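Local coordinates for putative sugar binding protein (Salmonella enterica subsp. enterica serovar Typhimurium, PDB 3KNZ) that probably binds phosphosugars or related carbohydrate derivatives through its two SIS-type domains, although its precise physiological role remains unestablished, at residues Ala208-Ala211 against Trp212-Asn216. Numbering follows the deposited sequence.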
loop_
_atom_site.group_PDB
_atom_site.type_symbol
_atom_site.label_atom_id
_atom_site.label_comp_id
_atom_site.label_asym_id
_atom_site.label_seq_id
_atom_site.Cartn_x
_atom_site.Cartn_y
_atom_site.Cartn_z
ATOM N N ALA A 208 -8.906 7.497 -30.046
ATOM C CA ALA A 208 -9.325 6.103 -30.038
ATOM C C ALA A 208 -10.013 5.764 -28.720
ATOM O O ALA A 208 -10.990 5.020 -28.692
ATOM C CB ALA A 208 -8.124 5.191 -30.274
ATOM N N SER A 209 -9.500 6.322 -27.629
ATOM C CA SER A 209 -10.076 6.101 -26.306
ATOM C C SER A 209 -11.479 6.693 -26.192
ATOM O O SER A 209 -12.365 6.089 -25.596
ATOM C CB SER A 209 -9.170 6.699 -25.227
ATOM O OG SER A 209 -7.944 5.990 -25.140
ATOM N N GLN A 210 -11.676 7.879 -26.762
ATOM C CA GLN A 210 -12.971 8.543 -26.714
ATOM C C GLN A 210 -14.003 7.707 -27.450
ATOM O O GLN A 210 -15.113 7.500 -26.967
ATOM C CB GLN A 210 -12.880 9.938 -27.326
ATOM C CG GLN A 210 -14.195 10.695 -27.344
ATOM C CD GLN A 210 -14.077 12.096 -27.935
ATOM O OE1 GLN A 210 -13.019 12.725 -27.883
ATOM N NE2 GLN A 210 -15.175 12.598 -28.480
ATOM N N ALA A 211 -13.622 7.216 -28.620
ATOM C CA ALA A 211 -14.510 6.395 -29.426
ATOM C C ALA A 211 -14.874 5.120 -28.660
ATOM O O ALA A 211 -16.042 4.730 -28.586
ATOM C CB ALA A 211 -13.846 6.062 -30.759
ATOM N N TRP A 212 -13.865 4.484 -28.082
ATOM C CA TRP A 212 -14.067 3.269 -27.303
ATOM C C TRP A 212 -14.957 3.527 -26.100
ATOM O O TRP A 212 -15.892 2.770 -25.840
ATOM C CB TRP A 212 -12.716 2.726 -26.854
ATOM C CG TRP A 212 -12.780 1.673 -25.811
ATOM C CD1 TRP A 212 -13.096 0.364 -25.990
ATOM C CD2 TRP A 212 -12.471 1.832 -24.421
ATOM N NE1 TRP A 212 -13.029 -0.303 -24.789
ATOM C CE2 TRP A 212 -12.646 0.578 -23.811
ATOM C CE3 TRP A 212 -12.080 2.916 -23.632
ATOM C CZ2 TRP A 212 -12.436 0.375 -22.448
ATOM C CZ3 TRP A 212 -11.873 2.714 -22.277
ATOM C CH2 TRP A 212 -12.050 1.455 -21.700
ATOM N N ALA A 213 -14.665 4.600 -25.371
ATOM C CA ALA A 213 -15.446 4.964 -24.194
ATOM C C ALA A 213 -16.910 5.226 -24.563
ATOM O O ALA A 213 -17.816 4.842 -23.830
ATOM C CB ALA A 213 -14.844 6.175 -23.510
ATOM N N GLN A 214 -17.146 5.876 -25.700
ATOM C CA GLN A 214 -18.518 6.134 -26.133
ATOM C C GLN A 214 -19.215 4.839 -26.577
ATOM O O GLN A 214 -20.401 4.670 -26.326
ATOM C CB GLN A 214 -18.562 7.214 -27.218
ATOM C CG GLN A 214 -18.192 8.598 -26.681
ATOM C CD GLN A 214 -18.068 9.666 -27.759
ATOM O OE1 GLN A 214 -18.260 9.402 -28.946
ATOM N NE2 GLN A 214 -17.738 10.882 -27.345
ATOM N N THR A 215 -18.479 3.920 -27.203
ATOM C CA THR A 215 -19.055 2.640 -27.638
ATOM C C THR A 215 -19.431 1.757 -26.449
ATOM O O THR A 215 -20.411 1.019 -26.507
ATOM C CB THR A 215 -18.090 1.823 -28.542
ATOM O OG1 THR A 215 -17.693 2.605 -29.680
ATOM C CG2 THR A 215 -18.767 0.528 -29.023
ATOM N N ASN A 216 -18.652 1.834 -25.373
ATOM C CA ASN A 216 -18.905 1.028 -24.175
ATOM C C ASN A 216 -19.400 1.858 -22.992
ATOM O O ASN A 216 -19.211 1.490 -21.828
ATOM C CB ASN A 216 -17.640 0.262 -23.823
ATOM C CG ASN A 216 -17.253 -0.705 -24.911
ATOM O OD1 ASN A 216 -17.997 -1.638 -25.204
ATOM N ND2 ASN A 216 -16.095 -0.489 -25.525
#
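Gln-214 lies alongside Gln-210, one turn apart on the long helix 185-215, whose last turns pack against strands 300-304 and 314-315 of the second of the two five-stranded parallel sheets of this SIS-family fold. Both chains are extended and point the same way; the CG of Gln-214 rests 3.3 Å from the backbone O of Gln-210, and the two amide planes are turned 64° against each other. That same carbonyl takes the N-H of Gln-214, as part of the regular i to i+4 bonding that also joins Ser-209 O to Ala-213 N at 2.7 Å.

Another face of the helix, with Ser-209, Trp-212 and Ala-213, is buried. Trp-212 swings its CG anti to the backbone N (chi1 167°), bringing the ring in beside Ser-209, whose carbonyl O meets the ring edge in plane, 3.7 Å from CE3. The indole packs on Leu-336 of helix 326-339 and on Ile-303 and Leu-314, and its NE1 is hydrogen-bonded to Leu-312 O.

Near the helix end, Ala-211 O is gripped twice by Thr-215, from opposite faces of its plane: the backbone N binds at 2.9 Å, and OG1, beside that N, donates from above the carbonyl plane, 39° out of it.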